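Prolyl-ACP dehydrogenase (Oscillatoria sp., PDB 4IRN) oxidises a prolyl group carried on an acyl carrier protein, with FAD as cofactor, in the biosynthesis of the cyanotoxin anatoxin-a. Local coordinates at residues K116-M124 with M239-P247; W364-I372 with L386-I394. All coordinates share one frame; numbering follows the deposited sequence.

Interaction 1 (K116-M124 with M239-P247); sequences KDNGLIFAM and MGMRTAEVP
Thr243 meets Asp117 where a helix N-cap of the N-terminal domain docks on a type I beta turn, Met241 to Ala244, of the middle domain in this acyl-CoA dehydrogenase fold. Polar contacts come first. Thr243 OG1 donates to Asp117 OD1 over 2.6 Å, arriving on the syn side and 23° out of the carboxylate plane. Asp117 OD1 also caps helix 118-138, accepting from Leu120 N at 3.0 Å, this time from well above the plane. One carboxylate oxygen thus ties the helix start to the turn. With Thr243 chi1 at 59°, OG1 lies between its own backbone N and carbonyl carbon, on the side facing Asp117. The turn itself closes through Ala244 N to Met241 O.

Close backbone approach is the second element. Gly119 CA comes within 4.3 Å of Met241 CA, with no side chain between the helix start and the turn, and Thr243 OG1 packs against the same Gly119 CA.

Apolar and sulfur contacts complete the joint. Met241, bent at chi2 (-65°), brings SD alongside the first helical turn, 4.0 Å from Phe122 CB; SD lies 5.4 Å from the Phe122 ring centroid in an oblique Met-aromatic contact. Phe122 also lines the FAD pocket and touches Thr195, so the turn backs a cofactor-contacting residue. At the edge of its ring, near the plane, sits the Ala244 methyl, with CB 4.1 Å from Phe122 CD2.

Interaction 2 (W364-I372 with L386-I394); sequences WVQSCLEAI and LERELRDAI
Leu390 enters the 364-372 segment of helix 350-375 as a knob into a hole formed by Val365, Cys368, Leu369 and Ile372, in an antiparallel helix pair of the C-terminal helical domain. The segment axes approach to 8.7 Å at 162° between their N-to-C directions. Leu390 CD1 reaches Cys368 CB at 3.8 Å, while CD2 meets Ile372 CD1, their side chains crossing at about a right angle. Near one end of the pair, Ile372 and Leu386 slide past each other in opposite directions, Ile372 CG1 meeting Leu386 CB. Near the other, Trp364 lays its indole over Ala393: Ala393 CA stands 3.8 Å from the centroid of the six-membered ring, a CH-pi contact only 13° off the normal. Trp364 CG is anti to the backbone N (chi1 -166°), which carries the ring across to the partner helix.

In the next shell, Thr290 of helix 285-304 touches Trp364 and Glu389; Glu389 is held by Asn118 and, through a salt bridge, by Arg293. Ile372 also packs on Phe398 of a second subunit. Arg391, salt-bridged also to Asp67, grips Glu387 side-on: NE meets OE1 and NH2 meets OE2, each at 3.1 Å, in the guanidinium plane but from above the carboxylate.

How the interactions relate
Interactions 1 and 2, whose centres lie 15 Å apart, join through helix 386-395. Asp392 OD1 probably accepts a hydrogen bond from Met241 N at 2.9 Å, and Arg391 NH1 probably donates one to Met239 O at 2.9 Å; the helix packed in interaction 2 thus holds the loop of interaction 1. Asn118 ND2 adds bonds to Glu389 and Asp392. Both contacts also touch a second subunit: its Tyr380 packs on Met241 and Ile394. The Phe122 side chain of interaction 1 is about 4 Å from bound FAD, whereas that of Ile394 in interaction 2 is about 8 Å from an FAD and about 4 Å from the side chain of FAD-binding Phe398.

Interaction 1 (K116-M124 with M239-P247)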
ATOM      1  N   LYS A 116      27.268 -13.022  -0.638  1.00 13.20           N
ATOM      2  CA  LYS A 116      26.814 -11.632  -0.529  1.00 11.92           C
ATOM      3  C   LYS A 116      26.913 -10.865  -1.855  1.00 15.37           C
ATOM      4  O   LYS A 116      26.284  -9.818  -2.010  1.00 14.76           O
ATOM      5  CB  LYS A 116      27.565 -10.900   0.600  1.00 13.50           C
ATOM      6  CG  LYS A 116      27.165 -11.318   2.016  1.00 17.55           C
ATOM      7  CD  LYS A 116      27.929 -10.513   3.050  1.00 26.87           C
ATOM      8  CE  LYS A 116      27.407 -10.719   4.446  1.00 38.79           C
ATOM      9  NZ  LYS A 116      28.228 -10.011   5.452  1.00 49.13           N
ATOM     10  N   ASP A 117      27.715 -11.376  -2.803  1.00 12.12           N
ATOM     11  CA  ASP A 117      27.944 -10.764  -4.110  1.00 11.47           C
ATOM     12  C   ASP A 117      26.754 -11.045  -5.027  1.00 15.41           C
ATOM     13  O   ASP A 117      26.732 -12.050  -5.752  1.00 15.23           O
ATOM     14  CB  ASP A 117      29.277 -11.258  -4.718  1.00 12.90           C
ATOM     15  CG  ASP A 117      29.825 -10.425  -5.864  1.00 21.30           C
ATOM     16  OD1 ASP A 117      29.019  -9.906  -6.660  1.00 19.22           O
ATOM     17  OD2 ASP A 117      31.069 -10.359  -6.011  1.00 33.18           O
ATOM     18  N   ASN A 118      25.762 -10.145  -4.985  1.00 10.73           N
ATOM     19  CA  ASN A 118      24.539 -10.251  -5.772  1.00 10.06           C
ATOM     20  C   ASN A 118      24.786 -10.116  -7.278  1.00 14.03           C
ATOM     21  O   ASN A 118      24.076 -10.742  -8.067  1.00 14.00           O
ATOM     22  CB  ASN A 118      23.472  -9.263  -5.271  1.00  9.49           C
ATOM     23  CG  ASN A 118      23.093  -9.475  -3.827  1.00 31.77           C
ATOM     24  OD1 ASN A 118      22.626 -10.542  -3.435  1.00 34.20           O
ATOM     25  ND2 ASN A 118      23.314  -8.472  -2.996  1.00 20.46           N
ATOM     26  N   GLY A 119      25.789  -9.325  -7.655  1.00 10.03           N
ATOM     27  CA  GLY A 119      26.173  -9.128  -9.050  1.00  9.81           C
ATOM     28  C   GLY A 119      26.694 -10.396  -9.700  1.00 13.92           C
ATOM     29  O   GLY A 119      26.348 -10.685 -10.853  1.00 13.33           O
ATOM     30  N   LEU A 120      27.512 -11.184  -8.940  1.00  9.74           N
ATOM     31  CA  LEU A 120      28.074 -12.458  -9.401  1.00  9.59           C
ATOM     32  C   LEU A 120      26.936 -13.448  -9.598  1.00 15.82           C
ATOM     33  O   LEU A 120      26.865 -14.092 -10.647  1.00 16.97           O
ATOM     34  CB  LEU A 120      29.116 -13.011  -8.402  1.00  9.14           C
ATOM     35  CG  LEU A 120      29.710 -14.407  -8.692  1.00 12.37           C
ATOM     36  CD1 LEU A 120      30.871 -14.349  -9.688  1.00 11.77           C
ATOM     37  CD2 LEU A 120      30.156 -15.068  -7.419  1.00 12.54           C
ATOM     38  N   ILE A 121      26.028 -13.522  -8.602  1.00 12.19           N
ATOM     39  CA  ILE A 121      24.840 -14.373  -8.613  1.00 11.98           C
ATOM     40  C   ILE A 121      23.989 -14.088  -9.876  1.00 15.99           C
ATOM     41  O   ILE A 121      23.592 -15.032 -10.566  1.00 15.64           O
ATOM     42  CB  ILE A 121      24.040 -14.221  -7.288  1.00 14.79           C
ATOM     43  CG1 ILE A 121      24.839 -14.774  -6.075  1.00 14.70           C
ATOM     44  CG2 ILE A 121      22.681 -14.894  -7.404  1.00 15.13           C
ATOM     45  CD1 ILE A 121      24.387 -14.255  -4.680  1.00 19.95           C
ATOM     46  N   PHE A 122      23.754 -12.790 -10.189  1.00 12.48           N
ATOM     47  CA  PHE A 122      22.990 -12.369 -11.366  1.00 11.83           C
ATOM     48  C   PHE A 122      23.700 -12.786 -12.661  1.00 18.29           C
ATOM     49  O   PHE A 122      23.049 -13.333 -13.556  1.00 19.11           O
ATOM     50  CB  PHE A 122      22.672 -10.860 -11.323  1.00 12.60           C
ATOM     51  CG  PHE A 122      22.198 -10.247 -12.625  1.00 14.02           C
ATOM     52  CD1 PHE A 122      21.034 -10.691 -13.245  1.00 16.67           C
ATOM     53  CD2 PHE A 122      22.903  -9.204 -13.218  1.00 15.77           C
ATOM     54  CE1 PHE A 122      20.614 -10.132 -14.453  1.00 17.41           C
ATOM     55  CE2 PHE A 122      22.465  -8.629 -14.412  1.00 18.26           C
ATOM     56  CZ  PHE A 122      21.325  -9.092 -15.019  1.00 16.41           C
ATOM     57  N   ALA A 123      25.032 -12.560 -12.740  1.00 15.14           N
ATOM     58  CA  ALA A 123      25.882 -12.895 -13.894  1.00 15.01           C
ATOM     59  C   ALA A 123      25.858 -14.403 -14.213  1.00 19.99           C
ATOM     60  O   ALA A 123      25.781 -14.784 -15.385  1.00 19.90           O
ATOM     61  CB  ALA A 123      27.305 -12.435 -13.642  1.00 15.62           C
ATOM     62  N   MET A 124      25.892 -15.249 -13.167  1.00 16.54           N
ATOM     63  CA  MET A 124      25.849 -16.704 -13.287  1.00 16.16           C
ATOM     64  C   MET A 124      24.464 -17.215 -13.724  1.00 19.42           C
ATOM     65  O   MET A 124      24.382 -18.116 -14.558  1.00 18.32           O
ATOM     66  CB  MET A 124      26.277 -17.365 -11.965  1.00 18.48           C
ATOM     67  CG  MET A 124      27.783 -17.428 -11.770  1.00 22.40           C
ATOM     68  SD  MET A 124      28.356 -18.249 -10.255  1.00 26.67           S
ATOM     69  CE  MET A 124      27.329 -17.444  -8.991  1.00 23.43           C
ATOM     70  N   MET A 239      23.359   1.696 -10.702  1.00 13.85           N
ATOM     71  CA  MET A 239      23.048   1.818  -9.271  1.00 12.60           C
ATOM     72  C   MET A 239      23.648   0.681  -8.426  1.00 17.69           C
ATOM     73  O   MET A 239      24.467   0.934  -7.537  1.00 17.01           O
ATOM     74  CB  MET A 239      21.526   1.938  -9.063  1.00 13.98           C
ATOM     75  CG  MET A 239      21.132   2.087  -7.615  1.00 16.32           C
ATOM     76  SD  MET A 239      19.409   2.535  -7.454  1.00 19.52           S
ATOM     77  CE  MET A 239      19.428   3.373  -5.935  1.00 16.09           C
ATOM     78  N   GLY A 240      23.210  -0.538  -8.714  1.00 15.35           N
ATOM     79  CA  GLY A 240      23.674  -1.759  -8.070  1.00 15.38           C
ATOM     80  C   GLY A 240      24.102  -2.755  -9.125  1.00 18.81           C
ATOM     81  O   GLY A 240      24.218  -2.393 -10.297  1.00 18.76           O
ATOM     82  N   MET A 241      24.332  -4.018  -8.721  1.00 14.88           N
ATOM     83  CA  MET A 241      24.811  -5.108  -9.587  1.00 13.95           C
ATOM     84  C   MET A 241      26.109  -4.691 -10.311  1.00 17.61           C
ATOM     85  O   MET A 241      26.383  -5.150 -11.418  1.00 17.76           O
ATOM     86  CB  MET A 241      23.726  -5.596 -10.571  1.00 15.82           C
ATOM     87  CG  MET A 241      22.478  -6.144  -9.911  1.00 18.85           C
ATOM     88  SD  MET A 241      22.746  -7.645  -8.962  1.00 22.59           S
ATOM     89  CE  MET A 241      21.078  -8.141  -8.661  1.00 19.19           C
ATOM     90  N   ARG A 242      26.908  -3.822  -9.651  1.00 13.52           N
ATOM     91  CA  ARG A 242      28.168  -3.243 -10.131  1.00 13.26           C
ATOM     92  C   ARG A 242      29.296  -4.257 -10.352  1.00 18.21           C
ATOM     93  O   ARG A 242      30.251  -3.965 -11.071  1.00 18.14           O
ATOM     94  CB  ARG A 242      28.603  -2.082  -9.217  1.00 12.14           C
ATOM     95  CG  ARG A 242      27.693  -0.866  -9.355  1.00 14.52           C
ATOM     96  CD  ARG A 242      27.829   0.146  -8.239  1.00 14.80           C
ATOM     97  NE  ARG A 242      29.047   0.959  -8.340  1.00 24.37           N
ATOM     98  CZ  ARG A 242      29.166   2.084  -9.049  1.00 32.68           C
ATOM     99  NH1 ARG A 242      28.149   2.532  -9.776  1.00 16.89           N
ATOM    100  NH2 ARG A 242      30.306   2.752  -9.056  1.00 19.63           N
ATOM    101  N   THR A 243      29.155  -5.460  -9.774  1.00 15.22           N
ATOM    102  CA  THR A 243      30.110  -6.556  -9.893  1.00 14.95           C
ATOM    103  C   THR A 243      29.731  -7.477 -11.065  1.00 20.89           C
ATOM    104  O   THR A 243      30.316  -8.550 -11.226  1.00 21.46           O
ATOM    105  CB  THR A 243      30.292  -7.257  -8.545  1.00 16.39           C
ATOM    106  OG1 THR A 243      29.026  -7.753  -8.131  1.00 19.78           O
ATOM    107  CG2 THR A 243      30.857  -6.326  -7.470  1.00  9.37           C
ATOM    108  N   ALA A 244      28.756  -7.037 -11.889  1.00 17.94           N
ATOM    109  CA  ALA A 244      28.294  -7.730 -13.093  1.00 18.42           C
ATOM    110  C   ALA A 244      28.499  -6.779 -14.266  1.00 22.97           C
ATOM    111  O   ALA A 244      28.062  -5.628 -14.211  1.00 22.23           O
ATOM    112  CB  ALA A 244      26.822  -8.112 -12.968  1.00 19.21           C
ATOM    113  N   GLU A 245      29.207  -7.245 -15.303  1.00 20.41           N
ATOM    114  CA  GLU A 245      29.530  -6.438 -16.478  1.00 20.27           C
ATOM    115  C   GLU A 245      28.400  -6.384 -17.509  1.00 23.64           C
ATOM    116  O   GLU A 245      28.018  -7.416 -18.069  1.00 23.59           O
ATOM    117  CB  GLU A 245      30.865  -6.887 -17.085  1.00 21.68           C
ATOM    118  CG  GLU A 245      32.063  -6.388 -16.290  1.00 31.32           C
ATOM    119  CD  GLU A 245      33.436  -6.858 -16.725  1.00 49.86           C
ATOM    120  OE1 GLU A 245      33.564  -7.408 -17.841  1.00 41.01           O
ATOM    121  OE2 GLU A 245      34.394  -6.661 -15.943  1.00 47.42           O
ATOM    122  N   VAL A 246      27.840  -5.181 -17.724  1.00 19.10           N
ATOM    123  CA  VAL A 246      26.737  -4.962 -18.661  1.00 18.25           C
ATOM    124  C   VAL A 246      27.068  -3.872 -19.728  1.00 22.19           C
ATOM    125  O   VAL A 246      26.672  -2.704 -19.583  1.00 21.61           O
ATOM    126  CB  VAL A 246      25.353  -4.755 -17.968  1.00 21.41           C
ATOM    127  CG1 VAL A 246      24.218  -4.733 -18.989  1.00 20.98           C
ATOM    128  CG2 VAL A 246      25.093  -5.830 -16.917  1.00 21.25           C
ATOM    129  N   PRO A 247      27.781  -4.250 -20.815  1.00 18.13           N
ATOM    130  CA  PRO A 247      28.077  -3.273 -21.877  1.00 17.93           C
ATOM    131  C   PRO A 247      27.005  -3.261 -22.984  1.00 22.37           C
ATOM    132  O   PRO A 247      25.982  -3.943 -22.883  1.00 21.43           O
ATOM    133  CB  PRO A 247      29.409  -3.791 -22.415  1.00 19.54           C
ATOM    134  CG  PRO A 247      29.285  -5.284 -22.306  1.00 23.58           C
ATOM    135  CD  PRO A 247      28.374  -5.566 -21.132  1.00 19.10           C
TER

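Interaction 2 (W364-I372 with L386-I394)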
ATOM      1  N   TRP A 364      11.716  -8.285  -2.597  1.00 14.36           N
ATOM      2  CA  TRP A 364      13.129  -8.068  -2.328  1.00 14.10           C
ATOM      3  C   TRP A 364      13.454  -6.597  -2.052  1.00 16.22           C
ATOM      4  O   TRP A 364      14.130  -6.312  -1.068  1.00 13.91           O
ATOM      5  CB  TRP A 364      13.997  -8.618  -3.477  1.00 13.29           C
ATOM      6  CG  TRP A 364      15.464  -8.745  -3.158  1.00 14.75           C
ATOM      7  CD1 TRP A 364      16.049  -8.744  -1.919  1.00 17.83           C
ATOM      8  CD2 TRP A 364      16.525  -8.921  -4.102  1.00 14.65           C
ATOM      9  NE1 TRP A 364      17.412  -8.877  -2.038  1.00 17.44           N
ATOM     10  CE2 TRP A 364      17.733  -8.995  -3.364  1.00 18.76           C
ATOM     11  CE3 TRP A 364      16.579  -8.999  -5.505  1.00 15.98           C
ATOM     12  CZ2 TRP A 364      18.977  -9.160  -3.982  1.00 18.00           C
ATOM     13  CZ3 TRP A 364      17.812  -9.169  -6.118  1.00 17.61           C
ATOM     14  CH2 TRP A 364      18.991  -9.261  -5.359  1.00 18.34           C
ATOM     15  N   VAL A 365      12.961  -5.680  -2.902  1.00 13.56           N
ATOM     16  CA  VAL A 365      13.183  -4.231  -2.785  1.00 13.82           C
ATOM     17  C   VAL A 365      12.607  -3.711  -1.474  1.00 18.33           C
ATOM     18  O   VAL A 365      13.287  -3.008  -0.735  1.00 18.48           O
ATOM     19  CB  VAL A 365      12.628  -3.474  -4.032  1.00 17.82           C
ATOM     20  CG1 VAL A 365      12.520  -1.975  -3.788  1.00 17.35           C
ATOM     21  CG2 VAL A 365      13.475  -3.750  -5.267  1.00 17.75           C
ATOM     22  N   GLN A 366      11.364  -4.104  -1.180  1.00 14.74           N
ATOM     23  CA  GLN A 366      10.621  -3.730   0.009  1.00 14.56           C
ATOM     24  C   GLN A 366      11.289  -4.199   1.287  1.00 19.36           C
ATOM     25  O   GLN A 366      11.419  -3.399   2.213  1.00 19.87           O
ATOM     26  CB  GLN A 366       9.162  -4.203  -0.103  1.00 16.24           C
ATOM     27  CG  GLN A 366       8.198  -3.576   0.907  1.00 38.55           C
ATOM     28  CD  GLN A 366       8.211  -2.075   0.973  1.00 51.17           C
ATOM     29  OE1 GLN A 366       7.989  -1.383  -0.028  1.00 44.99           O
ATOM     30  NE2 GLN A 366       8.431  -1.551   2.178  1.00 38.64           N
ATOM     31  N   SER A 367      11.735  -5.472   1.336  1.00 15.95           N
ATOM     32  CA  SER A 367      12.417  -6.053   2.499  1.00 15.53           C
ATOM     33  C   SER A 367      13.772  -5.389   2.754  1.00 20.91           C
ATOM     34  O   SER A 367      14.141  -5.188   3.915  1.00 21.19           O
ATOM     35  CB  SER A 367      12.568  -7.559   2.348  1.00 18.54           C
ATOM     36  OG  SER A 367      11.305  -8.202   2.341  1.00 28.23           O
ATOM     37  N   CYS A 368      14.486  -5.006   1.677  1.00 18.37           N
ATOM     38  CA  CYS A 368      15.772  -4.300   1.745  1.00 18.97           C
ATOM     39  C   CYS A 368      15.580  -2.925   2.365  1.00 23.92           C
ATOM     40  O   CYS A 368      16.351  -2.525   3.234  1.00 23.53           O
ATOM     41  CB  CYS A 368      16.407  -4.192   0.364  1.00 19.47           C
ATOM     42  SG  CYS A 368      17.186  -5.717  -0.215  1.00 23.65           S
ATOM     43  N   LEU A 369      14.535  -2.213   1.916  1.00 21.42           N
ATOM     44  CA  LEU A 369      14.154  -0.885   2.387  1.00 21.10           C
ATOM     45  C   LEU A 369      13.852  -0.921   3.898  1.00 21.59           C
ATOM     46  O   LEU A 369      14.321  -0.056   4.634  1.00 21.39           O
ATOM     47  CB  LEU A 369      12.937  -0.387   1.577  1.00 21.63           C
ATOM     48  CG  LEU A 369      12.387   1.009   1.890  1.00 27.85           C
ATOM     49  CD1 LEU A 369      13.347   2.093   1.442  1.00 28.71           C
ATOM     50  CD2 LEU A 369      11.022   1.223   1.228  1.00 31.39           C
ATOM     51  N   GLU A 370      13.116  -1.951   4.345  1.00 15.67           N
ATOM     52  CA  GLU A 370      12.729  -2.174   5.738  1.00 14.79           C
ATOM     53  C   GLU A 370      13.921  -2.538   6.629  1.00 18.42           C
ATOM     54  O   GLU A 370      13.970  -2.091   7.775  1.00 18.45           O
ATOM     55  CB  GLU A 370      11.636  -3.239   5.830  1.00 15.90           C
ATOM     56  CG  GLU A 370      10.280  -2.746   5.358  1.00 25.31           C
ATOM     57  CD  GLU A 370       9.149  -3.757   5.350  1.00 38.89           C
ATOM     58  OE1 GLU A 370       9.409  -4.959   5.580  1.00 27.16           O
ATOM     59  OE2 GLU A 370       7.997  -3.345   5.089  1.00 39.10           O
ATOM     60  N   ALA A 371      14.889  -3.324   6.107  1.00 13.13           N
ATOM     61  CA  ALA A 371      16.103  -3.697   6.831  1.00 11.98           C
ATOM     62  C   ALA A 371      16.916  -2.438   7.158  1.00 17.45           C
ATOM     63  O   ALA A 371      17.426  -2.319   8.272  1.00 17.84           O
ATOM     64  CB  ALA A 371      16.933  -4.653   5.995  1.00 12.43           C
ATOM     65  N   ILE A 372      16.987  -1.478   6.204  1.00 14.16           N
ATOM     66  CA  ILE A 372      17.666  -0.195   6.372  1.00 14.19           C
ATOM     67  C   ILE A 372      16.911   0.632   7.443  1.00 19.24           C
ATOM     68  O   ILE A 372      17.549   1.266   8.292  1.00 18.65           O
ATOM     69  CB  ILE A 372      17.810   0.550   5.008  1.00 16.97           C
ATOM     70  CG1 ILE A 372      18.735  -0.230   4.040  1.00 16.43           C
ATOM     71  CG2 ILE A 372      18.306   2.011   5.201  1.00 18.06           C
ATOM     72  CD1 ILE A 372      18.574   0.107   2.586  1.00 18.64           C
ATOM     73  N   LEU A 386      23.957  -2.834   4.014  1.00 14.17           N
ATOM     74  CA  LEU A 386      22.517  -3.010   3.762  1.00 13.19           C
ATOM     75  C   LEU A 386      22.060  -2.152   2.592  1.00 16.16           C
ATOM     76  O   LEU A 386      21.110  -2.510   1.889  1.00 16.78           O
ATOM     77  CB  LEU A 386      21.684  -2.697   5.020  1.00 13.04           C
ATOM     78  CG  LEU A 386      21.854  -3.630   6.212  1.00 17.74           C
ATOM     79  CD1 LEU A 386      21.242  -3.038   7.428  1.00 18.21           C
ATOM     80  CD2 LEU A 386      21.264  -5.002   5.945  1.00 20.31           C
ATOM     81  N   GLU A 387      22.749  -0.999   2.399  1.00 10.59           N
ATOM     82  CA  GLU A 387      22.468  -0.039   1.341  1.00  9.12           C
ATOM     83  C   GLU A 387      22.716  -0.661  -0.048  1.00 11.20           C
ATOM     84  O   GLU A 387      21.881  -0.513  -0.941  1.00 11.32           O
ATOM     85  CB  GLU A 387      23.244   1.283   1.571  1.00 10.45           C
ATOM     86  CG  GLU A 387      24.766   1.217   1.469  1.00 20.19           C
ATOM     87  CD  GLU A 387      25.353   1.744   0.171  1.00 37.31           C
ATOM     88  OE1 GLU A 387      24.627   2.447  -0.568  1.00 23.05           O
ATOM     89  OE2 GLU A 387      26.540   1.460  -0.112  1.00 33.72           O
ATOM     90  N   ARG A 388      23.837  -1.412  -0.204  1.00  6.74           N
ATOM     91  CA  ARG A 388      24.210  -2.105  -1.437  1.00  5.94           C
ATOM     92  C   ARG A 388      23.123  -3.136  -1.794  1.00 12.68           C
ATOM     93  O   ARG A 388      22.736  -3.232  -2.964  1.00 13.42           O
ATOM     94  CB  ARG A 388      25.572  -2.788  -1.278  1.00  3.00           C
ATOM     95  CG  ARG A 388      26.011  -3.601  -2.498  1.00 15.77           C
ATOM     96  CD  ARG A 388      27.387  -4.228  -2.353  1.00 22.57           C
ATOM     97  NE  ARG A 388      27.450  -5.232  -1.285  1.00 25.79           N
ATOM     98  CZ  ARG A 388      28.157  -5.095  -0.169  1.00 30.02           C
ATOM     99  NH1 ARG A 388      28.877  -4.001   0.037  1.00 11.52           N
ATOM    100  NH2 ARG A 388      28.162  -6.058   0.741  1.00 12.68           N
ATOM    101  N   GLU A 389      22.616  -3.879  -0.777  1.00  8.19           N
ATOM    102  CA  GLU A 389      21.560  -4.876  -0.932  1.00  7.66           C
ATOM    103  C   GLU A 389      20.350  -4.279  -1.653  1.00 11.39           C
ATOM    104  O   GLU A 389      19.869  -4.891  -2.611  1.00 10.17           O
ATOM    105  CB  GLU A 389      21.149  -5.480   0.430  1.00  8.71           C
ATOM    106  CG  GLU A 389      22.251  -6.239   1.164  1.00 14.22           C
ATOM    107  CD  GLU A 389      22.798  -7.498   0.508  1.00 38.69           C
ATOM    108  OE1 GLU A 389      22.104  -8.080  -0.358  1.00 46.12           O
ATOM    109  OE2 GLU A 389      23.930  -7.904   0.860  1.00 27.75           O
ATOM    110  N   LEU A 390      19.900  -3.052  -1.231  1.00  7.73           N
ATOM    111  CA  LEU A 390      18.772  -2.341  -1.854  1.00  6.83           C
ATOM    112  C   LEU A 390      19.093  -1.929  -3.291  1.00 12.47           C
ATOM    113  O   LEU A 390      18.262  -2.145  -4.180  1.00 13.23           O
ATOM    114  CB  LEU A 390      18.321  -1.126  -1.017  1.00  6.29           C
ATOM    115  CG  LEU A 390      17.185  -0.255  -1.604  1.00 11.09           C
ATOM    116  CD1 LEU A 390      15.878  -1.046  -1.789  1.00 10.35           C
ATOM    117  CD2 LEU A 390      16.946   0.975  -0.752  1.00 15.55           C
ATOM    118  N   ARG A 391      20.303  -1.351  -3.518  1.00  8.91           N
ATOM    119  CA  ARG A 391      20.786  -0.923  -4.836  1.00  9.16           C
ATOM    120  C   ARG A 391      20.771  -2.090  -5.831  1.00 14.86           C
ATOM    121  O   ARG A 391      20.356  -1.904  -6.975  1.00 14.49           O
ATOM    122  CB  ARG A 391      22.197  -0.317  -4.745  1.00  8.89           C
ATOM    123  CG  ARG A 391      22.249   1.070  -4.094  1.00 13.34           C
ATOM    124  CD  ARG A 391      23.566   1.790  -4.351  1.00 15.77           C
ATOM    125  NE  ARG A 391      24.637   1.332  -3.463  1.00 10.07           N
ATOM    126  CZ  ARG A 391      25.607   0.491  -3.819  1.00 20.04           C
ATOM    127  NH1 ARG A 391      25.660   0.011  -5.056  1.00 10.65           N
ATOM    128  NH2 ARG A 391      26.531   0.127  -2.943  1.00  6.18           N
ATOM    129  N   ASP A 392      21.175  -3.293  -5.376  1.00 12.26           N
ATOM    130  CA  ASP A 392      21.196  -4.517  -6.181  1.00 12.09           C
ATOM    131  C   ASP A 392      19.787  -5.028  -6.459  1.00 16.15           C
ATOM    132  O   ASP A 392      19.508  -5.459  -7.576  1.00 16.70           O
ATOM    133  CB  ASP A 392      22.043  -5.620  -5.507  1.00 13.74           C
ATOM    134  CG  ASP A 392      23.511  -5.297  -5.251  1.00 19.64           C
ATOM    135  OD1 ASP A 392      24.028  -4.328  -5.859  1.00 16.82           O
ATOM    136  OD2 ASP A 392      24.142  -6.010  -4.439  1.00 29.27           O
ATOM    137  N   ALA A 393      18.903  -4.968  -5.448  1.00 12.65           N
ATOM    138  CA  ALA A 393      17.509  -5.414  -5.520  1.00 12.72           C
ATOM    139  C   ALA A 393      16.687  -4.710  -6.606  1.00 18.16           C
ATOM    140  O   ALA A 393      15.830  -5.355  -7.211  1.00 18.55           O
ATOM    141  CB  ALA A 393      16.832  -5.251  -4.166  1.00 13.49           C
ATOM    142  N   ILE A 394      16.929  -3.402  -6.845  1.00 14.64           N
ATOM    143  CA  ILE A 394      16.195  -2.618  -7.847  1.00 14.93           C
ATOM    144  C   ILE A 394      16.322  -3.199  -9.255  1.00 19.64           C
ATOM    145  O   ILE A 394      15.321  -3.273  -9.967  1.00 20.73           O
ATOM    146  CB  ILE A 394      16.542  -1.105  -7.778  1.00 18.26           C
ATOM    147  CG1 ILE A 394      16.097  -0.524  -6.418  1.00 18.58           C
ATOM    148  CG2 ILE A 394      15.905  -0.317  -8.939  1.00 19.40           C
ATOM    149  CD1 ILE A 394      16.762   0.720  -6.028  1.00 25.91           C
TER